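PDB 3LMM: transcriptional regulator from Corynebacterium diphtheriae, which is of unknown biochemical function but is probably a transcriptional regulator, with AlbA-like, RecG C-terminal-like and helix-turn-helix-like parts. Local coordinates for residues A[238-243]-A[318-323]; A[332-337]-A[400-405]. One frame throughout, in Å; residues are numbered along the deposited sequence.

Interaction 1 of 2, residues A[238-243]-A[318-323]; sequences TAIELS and EPIDVR
Ile240 and Ile320 meet as the first paired residues of two neighbouring parallel strands inside a six-stranded mixed sheet. The strand directions differ by 25°. Their hydrogen-bond ladder starts where Ile320 N donates to Ala239 O (2.8 Å) and turns back as Glu241 N reaches Ile320 O (3.1 Å). Farther on, Ser243 N donates to Val322 O (3.0 Å), in the carbonyl plane. Both polar backbone atoms of Ile320 are therefore held by the other strand, in the zigzag of a parallel pair.

Take Ile240 outward from its backbone. CB lies 3.8 Å from CB of Ile320, and CG1 closes on that same Ile320 CB at 3.5 Å. At the tip, CD1 is 3.6 Å from Ile320 CG2. The first torsion, -173°, swings CG1 opposite the backbone N, and with the chain extended beyond it the tip runs across its neighbour. Leu242 and Val322 continue this apolar face through Leu242 CD1 and Val322 CG2. Helix 264-278 covers Ile240 and Leu242 with Leu271, while Met309 and Ala308 of helix 298-311 pack on Ile320, so the two helices share the roof over the strand pair. At the start of the pair, the Pro319 ring lies against Thr238, its CB 3.7 Å from Thr238 CG2.

The other face carries Glu241, Asp321, Ser243 and Arg323, and it is polar. Here Arg323 bends back along its own strand into a salt bridge with Asp321: NE meets OD2 at 3.1 Å within the guanidinium plane, yet approaches from above the plane of the carboxylate.

Interaction 2 of 2, residues A[332-337]-A[400-405]; sequences IVRSPG and FVETTL
Ile332 and Thr404 touch methyl to methyl, CG2 of the one 3.6 Å from CG2 of the other, with both side chains rising the same way from the sheet. They belong to an antiparallel pair in which Val333 and Ser335 form the hydrogen-bonded steps. Val333 exchanges two bonds with Thr403, N to O at 2.8 Å and O to N at 2.9 Å. Ser335 does the same with Val401.

On one face Val333 and Ser335 are buried, and Ala308 of helix 298-311 presses on them from above. On the opposite face Arg334, Glu402 and Phe400 are partly exposed to solvent, although they touch their partners closely. Arg334 and Glu402 extend side by side, and Arg334 CG lies 3.6 Å from Glu402 CB. At their ends Glu402 OE2 sits 3.2 Å above the centre of the Arg334 guanidinium, the two flat groups turned 76° apart. This is a salt bridge of charge alone, since no N-H points at the oxygen. Ile396 of the next strand touches both side chains. The Phe400 ring leans over the end of the pair, its CD1 3.4 Å from Ser335 O and its CE1 near Pro336.

A mixed sheet with helices packed on one face is consistent with the ATPase-like fold suggested by the RecG C-terminal family and its histidine-kinase clan.

How the interactions relate
Both interactions lie in one mixed sheet, their centres about 10 Å apart, and come in series along the chain: interaction 1 closes before interaction 2 opens. Strands 320-325 and 330-336 follow each other in sequence and are antiparallel neighbours, so the parallel pair of interaction 1 passes directly into the antiparallel pair of interaction 2. The seam is probably hydrogen-bonded from Arg334 N to Asp321 O and from Ile332 N to Arg323 O. Ile320 also packs against Ser335. Helix 298-311 lies across this seam, contacting residues of both interactions. Together they make up the four inner strands, with 252-256 and 392-396 outermost, uniting distant stretches of sequence in one sheet.

Interaction 1 of 2, residues A[238-243]-A[318-323]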
loop_
_atom_site.group_PDB
_atom_site.type_symbol
_atom_site.label_atom_id
_atom_site.label_comp_id
_atom_site.label_asym_id
_atom_site.label_seq_id
_atom_site.Cartn_x
_atom_site.Cartn_y
_atom_site.Cartn_z
ATOM N N THR A 238 1.054 -27.891 -4.234
ATOM C CA THR A 238 0.511 -26.855 -5.072
ATOM C C THR A 238 0.131 -25.653 -4.246
ATOM O O THR A 238 -0.585 -25.766 -3.249
ATOM C CB THR A 238 -0.686 -27.380 -5.831
ATOM O OG1 THR A 238 -0.236 -28.394 -6.734
ATOM C CG2 THR A 238 -1.365 -26.270 -6.608
ATOM N N ALA A 239 0.626 -24.491 -4.651
ATOM C CA ALA A 239 0.329 -23.268 -3.921
ATOM C C ALA A 239 -0.876 -22.581 -4.522
ATOM O O ALA A 239 -1.713 -22.031 -3.808
ATOM C CB ALA A 239 1.534 -22.340 -3.954
ATOM N N ILE A 240 -0.964 -22.641 -5.845
ATOM C CA ILE A 240 -2.054 -22.000 -6.562
ATOM C C ILE A 240 -2.292 -22.755 -7.862
ATOM O O ILE A 240 -1.357 -23.290 -8.455
ATOM C CB ILE A 240 -1.670 -20.529 -6.869
ATOM C CG1 ILE A 240 -2.838 -19.776 -7.456
ATOM C CG2 ILE A 240 -0.489 -20.478 -7.828
ATOM C CD1 ILE A 240 -2.672 -18.303 -7.345
ATOM N N GLU A 241 -3.542 -22.829 -8.299
ATOM C CA GLU A 241 -3.837 -23.534 -9.546
ATOM C C GLU A 241 -5.023 -22.908 -10.265
ATOM O O GLU A 241 -5.842 -22.236 -9.650
ATOM C CB GLU A 241 -4.106 -25.010 -9.257
ATOM C CG GLU A 241 -5.161 -25.242 -8.193
ATOM C CD GLU A 241 -5.438 -26.712 -7.947
ATOM O OE1 GLU A 241 -4.490 -27.461 -7.605
ATOM O OE2 GLU A 241 -6.613 -27.121 -8.083
ATOM N N LEU A 242 -5.112 -23.140 -11.569
ATOM C CA LEU A 242 -6.184 -22.568 -12.370
ATOM C C LEU A 242 -7.153 -23.590 -12.954
ATOM O O LEU A 242 -6.754 -24.688 -13.352
ATOM C CB LEU A 242 -5.584 -21.738 -13.508
ATOM C CG LEU A 242 -6.520 -21.118 -14.558
ATOM C CD1 LEU A 242 -7.333 -19.972 -13.937
ATOM C CD2 LEU A 242 -5.689 -20.612 -15.720
ATOM N N SER A 243 -8.428 -23.207 -13.002
ATOM C CA SER A 243 -9.498 -24.040 -13.549
ATOM C C SER A 243 -10.382 -23.194 -14.457
ATOM O O SER A 243 -11.177 -22.387 -13.985
ATOM C CB SER A 243 -10.368 -24.621 -12.436
ATOM O OG SER A 243 -9.634 -25.504 -11.610
ATOM N N GLU A 318 -4.986 -26.636 1.219
ATOM C CA GLU A 318 -5.678 -26.246 0.002
ATOM C C GLU A 318 -5.034 -25.049 -0.723
ATOM O O GLU A 318 -4.737 -24.022 -0.122
ATOM C CB GLU A 318 -7.173 -26.006 0.315
ATOM C CG GLU A 318 -7.529 -25.158 1.568
ATOM C CD GLU A 318 -7.630 -25.942 2.888
ATOM O OE1 GLU A 318 -6.591 -26.131 3.562
ATOM O OE2 GLU A 318 -8.758 -26.361 3.245
ATOM N N PRO A 319 -4.797 -25.187 -2.038
ATOM C CA PRO A 319 -4.182 -24.135 -2.850
ATOM C C PRO A 319 -5.115 -22.976 -3.139
ATOM O O PRO A 319 -6.329 -23.078 -2.971
ATOM C CB PRO A 319 -3.805 -24.859 -4.141
ATOM C CG PRO A 319 -3.806 -26.319 -3.757
ATOM C CD PRO A 319 -4.976 -26.407 -2.833
ATOM N N ILE A 320 -4.531 -21.866 -3.566
ATOM C CA ILE A 320 -5.313 -20.706 -3.933
ATOM C C ILE A 320 -6.073 -21.236 -5.137
ATOM O O ILE A 320 -5.464 -21.709 -6.104
ATOM C CB ILE A 320 -4.411 -19.534 -4.387
ATOM C CG1 ILE A 320 -3.504 -19.091 -3.231
ATOM C CG2 ILE A 320 -5.264 -18.384 -4.882
ATOM C CD1 ILE A 320 -2.422 -18.085 -3.624
ATOM N N ASP A 321 -7.395 -21.187 -5.063
ATOM C CA ASP A 321 -8.241 -21.662 -6.148
ATOM C C ASP A 321 -8.564 -20.475 -7.031
ATOM O O ASP A 321 -9.263 -19.556 -6.599
ATOM C CB ASP A 321 -9.544 -22.251 -5.579
ATOM C CG ASP A 321 -10.493 -22.754 -6.657
ATOM O OD1 ASP A 321 -11.630 -23.172 -6.320
ATOM O OD2 ASP A 321 -10.101 -22.739 -7.844
ATOM N N VAL A 322 -8.028 -20.473 -8.246
ATOM C CA VAL A 322 -8.325 -19.398 -9.187
ATOM C C VAL A 322 -9.025 -20.010 -10.383
ATOM O O VAL A 322 -8.505 -20.935 -11.001
ATOM C CB VAL A 322 -7.039 -18.595 -9.650
ATOM C CG1 VAL A 322 -5.887 -19.525 -9.929
ATOM C CG2 VAL A 322 -7.361 -17.772 -10.895
ATOM N N ARG A 323 -10.230 -19.526 -10.668
ATOM C CA ARG A 323 -10.980 -20.019 -11.811
ATOM C C ARG A 323 -11.299 -18.868 -12.744
ATOM O O ARG A 323 -11.438 -17.724 -12.314
ATOM C CB ARG A 323 -12.273 -20.748 -11.395
ATOM C CG ARG A 323 -13.153 -20.045 -10.387
ATOM C CD ARG A 323 -12.723 -20.372 -8.966
ATOM N NE ARG A 323 -12.953 -21.769 -8.582
ATOM C CZ ARG A 323 -14.153 -22.320 -8.424
ATOM N NH1 ARG A 323 -15.254 -21.599 -8.623
ATOM N NH2 ARG A 323 -14.245 -23.590 -8.048
#

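Interaction 2 of 2, residues A[332-337]-A[400-405]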
loop_
_atom_site.group_PDB
_atom_site.type_symbol
_atom_site.label_atom_id
_atom_site.label_comp_id
_atom_site.label_asym_id
_atom_site.label_seq_id
_atom_site.Cartn_x
_atom_site.Cartn_y
_atom_site.Cartn_z
ATOM N N ILE A 332 -12.131 -15.418 -10.865
ATOM C CA ILE A 332 -12.340 -15.484 -9.433
ATOM C C ILE A 332 -11.087 -16.028 -8.775
ATOM O O ILE A 332 -10.452 -16.951 -9.290
ATOM C CB ILE A 332 -13.514 -16.390 -9.098
ATOM C CG1 ILE A 332 -14.623 -16.200 -10.128
ATOM C CG2 ILE A 332 -14.047 -16.034 -7.737
ATOM C CD1 ILE A 332 -15.762 -17.145 -9.957
ATOM N N VAL A 333 -10.729 -15.446 -7.638
ATOM C CA VAL A 333 -9.548 -15.882 -6.901
ATOM C C VAL A 333 -9.881 -16.157 -5.434
ATOM O O VAL A 333 -9.946 -15.236 -4.620
ATOM C CB VAL A 333 -8.418 -14.834 -6.961
ATOM C CG1 VAL A 333 -7.254 -15.272 -6.082
ATOM C CG2 VAL A 333 -7.960 -14.659 -8.391
ATOM N N ARG A 334 -10.082 -17.434 -5.118
ATOM C CA ARG A 334 -10.395 -17.877 -3.767
ATOM C C ARG A 334 -9.098 -18.184 -3.036
ATOM O O ARG A 334 -8.302 -18.992 -3.507
ATOM C CB ARG A 334 -11.244 -19.144 -3.810
ATOM C CG ARG A 334 -12.674 -18.952 -4.271
ATOM C CD ARG A 334 -13.220 -20.240 -4.881
ATOM N NE ARG A 334 -14.662 -20.187 -5.094
ATOM C CZ ARG A 334 -15.559 -20.324 -4.121
ATOM N NH1 ARG A 334 -15.161 -20.531 -2.870
ATOM N NH2 ARG A 334 -16.856 -20.244 -4.395
ATOM N N SER A 335 -8.882 -17.550 -1.887
ATOM C CA SER A 335 -7.670 -17.792 -1.106
ATOM C C SER A 335 -7.944 -18.311 0.302
ATOM O O SER A 335 -8.762 -17.754 1.038
ATOM C CB SER A 335 -6.841 -16.520 -1.017
ATOM O OG SER A 335 -6.321 -16.176 -2.280
ATOM N N PRO A 336 -7.239 -19.378 0.701
ATOM C CA PRO A 336 -7.440 -19.941 2.036
ATOM C C PRO A 336 -7.164 -18.926 3.144
ATOM O O PRO A 336 -6.132 -18.247 3.152
ATOM C CB PRO A 336 -6.465 -21.109 2.059
ATOM C CG PRO A 336 -5.356 -20.631 1.177
ATOM C CD PRO A 336 -6.119 -20.046 0.018
ATOM N N GLY A 337 -8.100 -18.829 4.082
ATOM C CA GLY A 337 -7.955 -17.904 5.193
ATOM C C GLY A 337 -9.018 -16.828 5.145
ATOM O O GLY A 337 -9.757 -16.728 4.167
ATOM N N PHE A 400 -12.213 -18.509 3.685
ATOM C CA PHE A 400 -11.707 -18.232 2.343
ATOM C C PHE A 400 -11.912 -16.756 2.019
ATOM O O PHE A 400 -12.812 -16.113 2.553
ATOM C CB PHE A 400 -12.469 -19.069 1.325
ATOM C CG PHE A 400 -11.794 -20.359 0.956
ATOM C CD1 PHE A 400 -10.713 -20.363 0.088
ATOM C CD2 PHE A 400 -12.281 -21.578 1.419
ATOM C CE1 PHE A 400 -10.132 -21.564 -0.322
ATOM C CE2 PHE A 400 -11.704 -22.786 1.014
ATOM C CZ PHE A 400 -10.635 -22.781 0.143
ATOM N N VAL A 401 -11.083 -16.213 1.143
ATOM C CA VAL A 401 -11.230 -14.816 0.756
ATOM C C VAL A 401 -11.184 -14.774 -0.760
ATOM O O VAL A 401 -10.121 -14.943 -1.357
ATOM C CB VAL A 401 -10.082 -13.948 1.291
ATOM C CG1 VAL A 401 -10.327 -12.497 0.933
ATOM C CG2 VAL A 401 -9.954 -14.118 2.781
ATOM N N GLU A 402 -12.323 -14.554 -1.399
ATOM C CA GLU A 402 -12.282 -14.538 -2.841
ATOM C C GLU A 402 -12.419 -13.153 -3.439
ATOM O O GLU A 402 -13.256 -12.360 -3.011
ATOM C CB GLU A 402 -13.343 -15.485 -3.432
ATOM C CG GLU A 402 -14.759 -14.968 -3.362
ATOM C CD GLU A 402 -15.751 -15.860 -4.089
ATOM O OE1 GLU A 402 -16.897 -15.410 -4.285
ATOM O OE2 GLU A 402 -15.394 -17.005 -4.454
ATOM N N THR A 403 -11.557 -12.865 -4.411
ATOM C CA THR A 403 -11.574 -11.600 -5.123
ATOM C C THR A 403 -12.135 -11.929 -6.494
ATOM O O THR A 403 -11.727 -12.906 -7.120
ATOM C CB THR A 403 -10.146 -11.015 -5.246
ATOM O OG1 THR A 403 -9.633 -10.676 -3.945
ATOM C CG2 THR A 403 -10.146 -9.764 -6.120
ATOM N N THR A 404 -13.107 -11.140 -6.937
ATOM C CA THR A 404 -13.747 -11.382 -8.234
ATOM C C THR A 404 -13.570 -10.179 -9.159
ATOM O O THR A 404 -13.909 -9.041 -8.811
ATOM C CB THR A 404 -15.257 -11.630 -8.075
ATOM O OG1 THR A 404 -15.585 -11.610 -6.679
ATOM C CG2 THR A 404 -15.642 -12.962 -8.673
ATOM N N LEU A 405 -13.050 -10.446 -10.351
ATOM C CA LEU A 405 -12.828 -9.426 -11.364
ATOM C C LEU A 405 -13.700 -9.715 -12.560
ATOM O O LEU A 405 -13.504 -10.730 -13.218
ATOM C CB LEU A 405 -11.371 -9.438 -11.822
ATOM C CG LEU A 405 -10.438 -8.543 -11.026
ATOM C CD1 LEU A 405 -10.560 -8.870 -9.566
ATOM C CD2 LEU A 405 -9.024 -8.730 -11.510
#